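Long-range contact in aminopeptidase N (Francisella tularensis subsp. tularensis, PDB 5DLL), which releases N-terminal amino acids from peptides as a zinc-dependent M1-family aminopeptidase, and probably helps degrade intracellular peptides during growth and starvation: residues Y21-L33 and N47-T61. Residues are numbered along the deposited sequence; the frame is centred on the assembly and turned at random.
Sequences YKPSNYLIDETHL and NLYIVANRENRENNT
L27 and V51 exchange backbone hydrogen bonds, as do H32 and N47 further along, which illustrates how an antiparallel hairpin is built and how side-chain amides extend its grip once the strands end. Between these pairs the chain turns a corner at D29, whose N still reaches Y49 O at 3.0 Å.

Past A52 one more backbone bond, N53 N to N25 O, is followed by asparagine side chains placed by the type I turn N53-N56. With CG anti to the backbone N (chi1 -176° in N53, 179° in N56), two amides point at the 21-33 chain: N56 ND2 donates to P23 O at 2.7 Å and N53 ND2 to S24 O, the latter modelled doubtfully short. In return, N25 sends ND2 to T61 O (3.1 Å) and, less directly, to N59 O at 3.3 Å.

One cationic contact centres on R57, whose bends at chi2 and chi3 bring NH1 over one face of the Y26 ring; R57 CZ lies off-centre, 4.5 Å from the Y26 ring centroid, in a cation-pi contact, and R57 NH2 donates a weak hydrogen bond to Y26 OH. K22 NZ and E58 OE1 form a long salt bridge (3.7 Å).

Among apolar contacts, Y26 CE1 meets A52 CB at 3.6 Å, and I28 and I50 lie side by side. On the sheet face carrying H32 and Y49, H32 ND1 sits 3.3 Å from Y49 CE2, at the Y49 ring's edge, the ring planes steeply inclined (79°).

In the N-terminal domain's mixed sheet, strand 26-36 also pairs in parallel with 150-160 and strand 42-52 antiparallel with 101-110; L62 of strand 62-65 packs on Y26 and I50.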
ATOM      1  N   TYR A  21      27.414  -7.574  -6.140  1.00 52.81           N
ATOM      2  CA  TYR A  21      26.973  -8.697  -5.317  1.00 49.80           C
ATOM      3  C   TYR A  21      27.940  -9.878  -5.412  1.00 49.70           C
ATOM      4  O   TYR A  21      28.300 -10.319  -6.505  1.00 45.98           O
ATOM      5  CB  TYR A  21      25.549  -9.164  -5.672  1.00 46.84           C
ATOM      6  CG  TYR A  21      25.167 -10.453  -4.952  1.00 45.39           C
ATOM      7  CD1 TYR A  21      24.653 -10.431  -3.648  1.00 41.12           C
ATOM      8  CD2 TYR A  21      25.359 -11.696  -5.559  1.00 43.05           C
ATOM      9  CE1 TYR A  21      24.325 -11.609  -2.985  1.00 37.92           C
ATOM     10  CE2 TYR A  21      25.038 -12.875  -4.900  1.00 42.37           C
ATOM     11  CZ  TYR A  21      24.525 -12.827  -3.616  1.00 39.21           C
ATOM     12  OH  TYR A  21      24.211 -14.004  -2.980  1.00 39.13           O
ATOM     13  N   LYS A  22      28.368 -10.353  -4.244  1.00 48.60           N
ATOM     14  CA  LYS A  22      29.091 -11.609  -4.110  1.00 51.11           C
ATOM     15  C   LYS A  22      28.362 -12.446  -3.069  1.00 46.25           C
ATOM     16  O   LYS A  22      27.945 -11.912  -2.038  1.00 41.66           O
ATOM     17  CB  LYS A  22      30.526 -11.369  -3.636  1.00 56.83           C
ATOM     18  CG  LYS A  22      31.548 -11.177  -4.744  1.00 62.17           C
ATOM     19  CD  LYS A  22      32.942 -11.031  -4.151  1.00 66.42           C
ATOM     20  CE  LYS A  22      33.978 -10.643  -5.196  1.00 69.99           C
ATOM     21  NZ  LYS A  22      34.330 -11.770  -6.102  1.00 70.30           N
ATOM     22  N   PRO A  23      28.204 -13.758  -3.323  1.00 44.33           N
ATOM     23  CA  PRO A  23      27.623 -14.581  -2.266  1.00 45.35           C
ATOM     24  C   PRO A  23      28.517 -14.584  -1.031  1.00 49.21           C
ATOM     25  O   PRO A  23      29.733 -14.423  -1.149  1.00 50.19           O
ATOM     26  CB  PRO A  23      27.548 -15.978  -2.892  1.00 45.54           C
ATOM     27  CG  PRO A  23      28.500 -15.957  -4.033  1.00 45.76           C
ATOM     28  CD  PRO A  23      28.536 -14.544  -4.524  1.00 44.30           C
ATOM     29  N   SER A  24      27.911 -14.741   0.141  1.00 39.94           N
ATOM     30  CA  SER A  24      28.664 -14.850   1.385  1.00 39.36           C
ATOM     31  C   SER A  24      29.631 -16.029   1.301  1.00 41.66           C
ATOM     32  O   SER A  24      29.257 -17.099   0.828  1.00 39.27           O
ATOM     33  CB  SER A  24      27.710 -15.047   2.560  1.00 38.08           C
ATOM     34  OG  SER A  24      28.416 -15.051   3.785  1.00 41.74           O
ATOM     35  N   ASN A  25      30.872 -15.829   1.742  1.00 44.43           N
ATOM     36  CA  ASN A  25      31.867 -16.908   1.728  1.00 46.40           C
ATOM     37  C   ASN A  25      31.618 -17.983   2.793  1.00 44.45           C
ATOM     38  O   ASN A  25      32.135 -19.094   2.683  1.00 46.13           O
ATOM     39  CB  ASN A  25      33.307 -16.357   1.813  1.00 47.76           C
ATOM     40  CG  ASN A  25      33.641 -15.737   3.162  1.00 47.47           C
ATOM     41  OD1 ASN A  25      32.760 -15.336   3.919  1.00 51.98           O
ATOM     42  ND2 ASN A  25      34.933 -15.649   3.460  1.00 46.33           N
ATOM     43  N   TYR A  26      30.824 -17.652   3.810  1.00 44.63           N
ATOM     44  CA  TYR A  26      30.391 -18.627   4.815  1.00 49.19           C
ATOM     45  C   TYR A  26      28.875 -18.570   4.990  1.00 51.02           C
ATOM     46  O   TYR A  26      28.262 -17.515   4.796  1.00 48.31           O
ATOM     47  CB  TYR A  26      31.128 -18.397   6.143  1.00 48.36           C
ATOM     48  CG  TYR A  26      32.544 -18.928   6.096  1.00 51.90           C
ATOM     49  CD1 TYR A  26      32.820 -20.248   6.440  1.00 49.99           C
ATOM     50  CD2 TYR A  26      33.601 -18.129   5.668  1.00 48.00           C
ATOM     51  CE1 TYR A  26      34.108 -20.754   6.375  1.00 49.58           C
ATOM     52  CE2 TYR A  26      34.893 -18.629   5.599  1.00 48.60           C
ATOM     53  CZ  TYR A  26      35.140 -19.943   5.952  1.00 46.23           C
ATOM     54  OH  TYR A  26      36.415 -20.456   5.893  1.00 47.46           O
ATOM     55  N   LEU A  27      28.281 -19.714   5.334  1.00 45.75           N
ATOM     56  CA  LEU A  27      26.827 -19.847   5.465  1.00 46.78           C
ATOM     57  C   LEU A  27      26.422 -20.449   6.805  1.00 48.44           C
ATOM     58  O   LEU A  27      27.209 -21.137   7.450  1.00 48.33           O
ATOM     59  CB  LEU A  27      26.267 -20.710   4.333  1.00 47.34           C
ATOM     60  CG  LEU A  27      26.178 -20.045   2.956  1.00 51.76           C
ATOM     61  CD1 LEU A  27      25.965 -21.097   1.875  1.00 53.89           C
ATOM     62  CD2 LEU A  27      25.074 -18.993   2.920  1.00 46.67           C
ATOM     63  N   ILE A  28      25.177 -20.193   7.201  1.00 50.98           N
ATOM     64  CA  ILE A  28      24.647 -20.646   8.484  1.00 44.31           C
ATOM     65  C   ILE A  28      23.495 -21.611   8.242  1.00 44.82           C
ATOM     66  O   ILE A  28      22.505 -21.265   7.597  1.00 57.36           O
ATOM     67  CB  ILE A  28      24.170 -19.458   9.352  1.00 41.90           C
ATOM     68  CG1 ILE A  28      25.306 -18.433   9.491  1.00 36.14           C
ATOM     69  CG2 ILE A  28      23.685 -19.951  10.718  1.00 38.01           C
ATOM     70  CD1 ILE A  28      24.977 -17.222  10.340  1.00 36.21           C
ATOM     71  N   ASP A  29      23.650 -22.826   8.759  1.00 45.65           N
ATOM     72  CA  ASP A  29      22.641 -23.867   8.645  1.00 43.98           C
ATOM     73  C   ASP A  29      21.614 -23.744   9.764  1.00 42.00           C
ATOM     74  O   ASP A  29      20.407 -23.823   9.512  1.00 45.51           O
ATOM     75  CB  ASP A  29      23.301 -25.252   8.688  1.00 50.19           C
ATOM     76  CG  ASP A  29      24.071 -25.586   7.411  1.00 59.26           C
ATOM     77  OD1 ASP A  29      23.922 -24.860   6.398  1.00 63.38           O
ATOM     78  OD2 ASP A  29      24.818 -26.592   7.418  1.00 49.78           O
ATOM     79  N   GLU A  30      22.100 -23.563  10.994  1.00 37.09           N
ATOM     80  CA  GLU A  30      21.244 -23.469  12.175  1.00 39.55           C
ATOM     81  C   GLU A  30      21.680 -22.352  13.111  1.00 39.94           C
ATOM     82  O   GLU A  30      22.852 -21.998  13.176  1.00 39.46           O
ATOM     83  CB  GLU A  30      21.237 -24.786  12.953  1.00 42.81           C
ATOM     84  CG  GLU A  30      20.877 -25.998  12.114  1.00 55.37           C
ATOM     85  CD  GLU A  30      20.117 -27.048  12.894  1.00 64.08           C
ATOM     86  OE1 GLU A  30      20.497 -27.325  14.046  1.00 61.78           O
ATOM     87  OE2 GLU A  30      19.131 -27.591  12.350  1.00 67.75           O
ATOM     88  N   THR A  31      20.715 -21.822  13.855  1.00 44.67           N
ATOM     89  CA  THR A  31      20.948 -20.741  14.800  1.00 38.37           C
ATOM     90  C   THR A  31      20.184 -21.048  16.087  1.00 40.01           C
ATOM     91  O   THR A  31      18.956 -21.145  16.076  1.00 49.77           O
ATOM     92  CB  THR A  31      20.460 -19.407  14.209  1.00 39.68           C
ATOM     93  OG1 THR A  31      21.144 -19.155  12.972  1.00 40.97           O
ATOM     94  CG2 THR A  31      20.702 -18.256  15.180  1.00 41.15           C
ATOM     95  N   HIS A  32      20.912 -21.234  17.184  1.00 40.66           N
ATOM     96  CA  HIS A  32      20.302 -21.515  18.482  1.00 46.78           C
ATOM     97  C   HIS A  32      20.549 -20.348  19.419  1.00 43.09           C
ATOM     98  O   HIS A  32      21.693 -20.071  19.772  1.00 46.17           O
ATOM     99  CB  HIS A  32      20.876 -22.794  19.087  1.00 49.97           C
ATOM    100  CG  HIS A  32      20.557 -24.025  18.300  1.00 58.03           C
ATOM    101  ND1 HIS A  32      21.049 -24.241  17.031  1.00 58.04           N
ATOM    102  CD2 HIS A  32      19.795 -25.103  18.599  1.00 57.84           C
ATOM    103  CE1 HIS A  32      20.601 -25.399  16.582  1.00 58.15           C
ATOM    104  NE2 HIS A  32      19.838 -25.942  17.513  1.00 59.46           N
ATOM    105  N   LEU A  33      19.474 -19.672  19.814  1.00 38.24           N
ATOM    106  CA  LEU A  33      19.561 -18.502  20.677  1.00 38.93           C
ATOM    107  C   LEU A  33      18.945 -18.774  22.044  1.00 37.00           C
ATOM    108  O   LEU A  33      18.011 -19.567  22.166  1.00 34.85           O
ATOM    109  CB  LEU A  33      18.851 -17.304  20.033  1.00 40.81           C
ATOM    110  CG  LEU A  33      19.135 -17.034  18.551  1.00 41.20           C
ATOM    111  CD1 LEU A  33      18.392 -15.786  18.098  1.00 41.64           C
ATOM    112  CD2 LEU A  33      20.627 -16.905  18.283  1.00 41.14           C
ATOM    113  N   ASN A  47      24.462 -19.998  19.409  1.00 44.71           N
ATOM    114  CA  ASN A  47      25.262 -21.038  18.780  1.00 46.79           C
ATOM    115  C   ASN A  47      24.995 -21.060  17.287  1.00 41.98           C
ATOM    116  O   ASN A  47      23.923 -21.471  16.851  1.00 48.64           O
ATOM    117  CB  ASN A  47      24.938 -22.404  19.374  1.00 53.91           C
ATOM    118  CG  ASN A  47      25.645 -22.652  20.683  1.00 51.91           C
ATOM    119  OD1 ASN A  47      26.420 -23.594  20.804  1.00 64.54           O
ATOM    120  ND2 ASN A  47      25.378 -21.812  21.674  1.00 55.71           N
ATOM    121  N   LEU A  48      25.979 -20.618  16.515  1.00 41.46           N
ATOM    122  CA  LEU A  48      25.867 -20.531  15.067  1.00 39.61           C
ATOM    123  C   LEU A  48      26.595 -21.708  14.455  1.00 40.27           C
ATOM    124  O   LEU A  48      27.805 -21.855  14.646  1.00 35.59           O
ATOM    125  CB  LEU A  48      26.492 -19.224  14.558  1.00 39.98           C
ATOM    126  CG  LEU A  48      25.623 -17.965  14.606  1.00 40.21           C
ATOM    127  CD1 LEU A  48      24.812 -17.876  15.888  1.00 43.32           C
ATOM    128  CD2 LEU A  48      26.486 -16.724  14.427  1.00 42.24           C
ATOM    129  N   TYR A  49      25.861 -22.546  13.726  1.00 44.15           N
ATOM    130  CA  TYR A  49      26.450 -23.704  13.055  1.00 44.70           C
ATOM    131  C   TYR A  49      26.743 -23.334  11.613  1.00 41.86           C
ATOM    132  O   TYR A  49      25.858 -23.312  10.767  1.00 40.84           O
ATOM    133  CB  TYR A  49      25.545 -24.924  13.187  1.00 42.46           C
ATOM    134  CG  TYR A  49      25.389 -25.330  14.635  1.00 42.49           C
ATOM    135  CD1 TYR A  49      26.300 -26.182  15.239  1.00 44.59           C
ATOM    136  CD2 TYR A  49      24.359 -24.820  15.412  1.00 41.97           C
ATOM    137  CE1 TYR A  49      26.173 -26.538  16.571  1.00 43.16           C
ATOM    138  CE2 TYR A  49      24.228 -25.169  16.742  1.00 40.32           C
ATOM    139  CZ  TYR A  49      25.135 -26.028  17.314  1.00 39.82           C
ATOM    140  OH  TYR A  49      24.995 -26.371  18.635  1.00 44.82           O
ATOM    141  N   ILE A  50      28.015 -23.039  11.367  1.00 45.00           N
ATOM    142  CA  ILE A  50      28.465 -22.352  10.167  1.00 43.28           C
ATOM    143  C   ILE A  50      29.256 -23.298   9.267  1.00 45.49           C
ATOM    144  O   ILE A  50      29.961 -24.189   9.749  1.00 45.07           O
ATOM    145  CB  ILE A  50      29.352 -21.148  10.561  1.00 40.04           C
ATOM    146  CG1 ILE A  50      28.569 -20.183  11.463  1.00 39.19           C
ATOM    147  CG2 ILE A  50      29.876 -20.420   9.331  1.00 40.20           C
ATOM    148  CD1 ILE A  50      29.447 -19.247  12.264  1.00 43.91           C
ATOM    149  N   VAL A  51      29.145 -23.084   7.959  1.00 50.02           N
ATOM    150  CA  VAL A  51      29.858 -23.895   6.975  1.00 49.55           C
ATOM    151  C   VAL A  51      30.381 -23.030   5.822  1.00 46.60           C
ATOM    152  O   VAL A  51      29.745 -22.056   5.421  1.00 39.37           O
ATOM    153  CB  VAL A  51      28.962 -25.036   6.442  1.00 51.43           C
ATOM    154  CG1 VAL A  51      27.848 -24.497   5.552  1.00 50.22           C
ATOM    155  CG2 VAL A  51      29.796 -26.074   5.706  1.00 60.23           C
ATOM    156  N   ALA A  52      31.554 -23.394   5.310  1.00 50.58           N
ATOM    157  CA  ALA A  52      32.173 -22.690   4.190  1.00 45.36           C
ATOM    158  C   ALA A  52      31.303 -22.800   2.944  1.00 45.15           C
ATOM    159  O   ALA A  52      30.839 -23.891   2.614  1.00 44.21           O
ATOM    160  CB  ALA A  52      33.558 -23.260   3.921  1.00 44.99           C
ATOM    161  N   ASN A  53      31.086 -21.674   2.263  1.00 43.45           N
ATOM    162  CA  ASN A  53      30.227 -21.625   1.076  1.00 45.88           C
ATOM    163  C   ASN A  53      30.998 -21.941  -0.205  1.00 50.69           C
ATOM    164  O   ASN A  53      31.861 -21.175  -0.615  1.00 56.12           O
ATOM    165  CB  ASN A  53      29.575 -20.243   0.952  1.00 46.74           C
ATOM    166  CG  ASN A  53      28.587 -20.155  -0.202  1.00 44.34           C
ATOM    167  OD1 ASN A  53      28.191 -21.165  -0.780  1.00 51.40           O
ATOM    168  ND2 ASN A  53      28.183 -18.936  -0.541  1.00 41.05           N
ATOM    169  N   ARG A  54      30.652 -23.047  -0.855  1.00 60.30           N
ATOM    170  CA  ARG A  54      31.351 -23.489  -2.068  1.00 68.88           C
ATOM    171  C   ARG A  54      31.371 -22.422  -3.175  1.00 69.00           C
ATOM    172  O   ARG A  54      32.332 -22.337  -3.944  1.00 60.13           O
ATOM    173  CB  ARG A  54      30.724 -24.794  -2.591  1.00 72.14           C
ATOM    174  CG  ARG A  54      31.540 -25.550  -3.638  1.00 80.62           C
ATOM    175  CD  ARG A  54      33.003 -25.732  -3.245  1.00 92.28           C
ATOM    176  NE  ARG A  54      33.164 -26.090  -1.833  1.00 96.98           N
ATOM    177  CZ  ARG A  54      34.304 -25.999  -1.148  1.00 86.94           C
ATOM    178  NH1 ARG A  54      35.422 -25.568  -1.728  1.00100.01           N
ATOM    179  NH2 ARG A  54      34.329 -26.344   0.134  1.00 72.89           N
ATOM    180  N   GLU A  55      30.321 -21.602  -3.238  1.00 69.22           N
ATOM    181  CA  GLU A  55      30.196 -20.559  -4.260  1.00 64.20           C
ATOM    182  C   GLU A  55      31.114 -19.343  -4.044  1.00 65.63           C
ATOM    183  O   GLU A  55      31.207 -18.476  -4.920  1.00 59.44           O
ATOM    184  CB  GLU A  55      28.736 -20.098  -4.355  1.00 67.02           C
ATOM    185  CG  GLU A  55      27.777 -21.185  -4.824  1.00 73.94           C
ATOM    186  CD  GLU A  55      26.328 -20.723  -4.891  1.00 91.58           C
ATOM    187  OE1 GLU A  55      26.048 -19.546  -4.569  1.00 89.68           O
ATOM    188  OE2 GLU A  55      25.464 -21.546  -5.268  1.00 83.57           O
ATOM    189  N   ASN A  56      31.772 -19.269  -2.886  1.00 60.79           N
ATOM    190  CA  ASN A  56      32.751 -18.211  -2.601  1.00 57.10           C
ATOM    191  C   ASN A  56      33.801 -18.671  -1.582  1.00 53.85           C
ATOM    192  O   ASN A  56      33.526 -18.706  -0.385  1.00 48.32           O
ATOM    193  CB  ASN A  56      32.030 -16.952  -2.105  1.00 53.71           C
ATOM    194  CG  ASN A  56      32.982 -15.817  -1.765  1.00 50.24           C
ATOM    195  OD1 ASN A  56      34.188 -15.910  -1.978  1.00 57.37           O
ATOM    196  ND2 ASN A  56      32.436 -14.734  -1.237  1.00 50.09           N
ATOM    197  N   ARG A  57      34.997 -19.017  -2.065  1.00 57.18           N
ATOM    198  CA  ARG A  57      36.086 -19.499  -1.205  1.00 60.50           C
ATOM    199  C   ARG A  57      37.399 -18.744  -1.443  1.00 67.15           C
ATOM    200  O   ARG A  57      38.480 -19.333  -1.375  1.00 77.08           O
ATOM    201  CB  ARG A  57      36.322 -21.000  -1.433  1.00 57.76           C
ATOM    202  CG  ARG A  57      35.118 -21.901  -1.203  1.00 57.68           C
ATOM    203  CD  ARG A  57      34.554 -21.821   0.212  1.00 57.97           C
ATOM    204  NE  ARG A  57      35.574 -21.648   1.247  1.00 59.44           N
ATOM    205  CZ  ARG A  57      35.625 -20.644   2.125  1.00 59.09           C
ATOM    206  NH1 ARG A  57      34.710 -19.678   2.135  1.00 54.86           N
ATOM    207  NH2 ARG A  57      36.608 -20.607   3.017  1.00 77.06           N
ATOM    208  N   GLU A  58      37.310 -17.442  -1.702  1.00 71.26           N
ATOM    209  CA  GLU A  58      38.507 -16.640  -1.997  1.00 78.36           C
ATOM    210  C   GLU A  58      39.349 -16.310  -0.754  1.00 67.03           C
ATOM    211  O   GLU A  58      40.511 -15.928  -0.878  1.00 71.38           O
ATOM    212  CB  GLU A  58      38.141 -15.368  -2.777  1.00 83.59           C
ATOM    213  CG  GLU A  58      37.358 -14.315  -2.004  1.00 91.93           C
ATOM    214  CD  GLU A  58      36.820 -13.209  -2.897  1.00 97.06           C
ATOM    215  OE1 GLU A  58      37.061 -13.251  -4.124  1.00 94.93           O
ATOM    216  OE2 GLU A  58      36.154 -12.291  -2.373  1.00 89.70           O
ATOM    217  N   ASN A  59      38.757 -16.455   0.431  1.00 58.63           N
ATOM    218  CA  ASN A  59      39.497 -16.395   1.696  1.00 58.85           C
ATOM    219  C   ASN A  59      38.735 -17.100   2.819  1.00 51.49           C
ATOM    220  O   ASN A  59      37.572 -17.451   2.655  1.00 55.66           O
ATOM    221  CB  ASN A  59      39.795 -14.944   2.092  1.00 63.85           C
ATOM    222  CG  ASN A  59      38.558 -14.185   2.537  1.00 63.92           C
ATOM    223  OD1 ASN A  59      37.941 -14.514   3.551  1.00 65.33           O
ATOM    224  ND2 ASN A  59      38.201 -13.152   1.789  1.00 65.88           N
ATOM    225  N   ASN A  60      39.391 -17.284   3.960  1.00 49.30           N
ATOM    226  CA  ASN A  60      38.787 -17.976   5.104  1.00 47.21           C
ATOM    227  C   ASN A  60      38.569 -17.060   6.307  1.00 47.69           C
ATOM    228  O   ASN A  60      38.720 -17.478   7.458  1.00 45.08           O
ATOM    229  CB  ASN A  60      39.657 -19.167   5.504  1.00 48.01           C
ATOM    230  CG  ASN A  60      40.013 -20.046   4.323  1.00 49.18           C
ATOM    231  OD1 ASN A  60      39.289 -20.094   3.322  1.00 43.30           O
ATOM    232  ND2 ASN A  60      41.136 -20.742   4.430  1.00 48.69           N
ATOM    233  N   THR A  61      38.210 -15.809   6.033  1.00 46.19           N
ATOM    234  CA  THR A  61      37.910 -14.849   7.077  1.00 46.12           C
ATOM    235  C   THR A  61      36.402 -14.768   7.252  1.00 47.68           C
ATOM    236  O   THR A  61      35.672 -14.588   6.280  1.00 52.47           O
ATOM    237  CB  THR A  61      38.456 -13.448   6.736  1.00 49.82           C
ATOM    238  OG1 THR A  61      39.889 -13.494   6.658  1.00 48.86           O
ATOM    239  CG2 THR A  61      38.043 -12.428   7.796  1.00 46.40           C
TER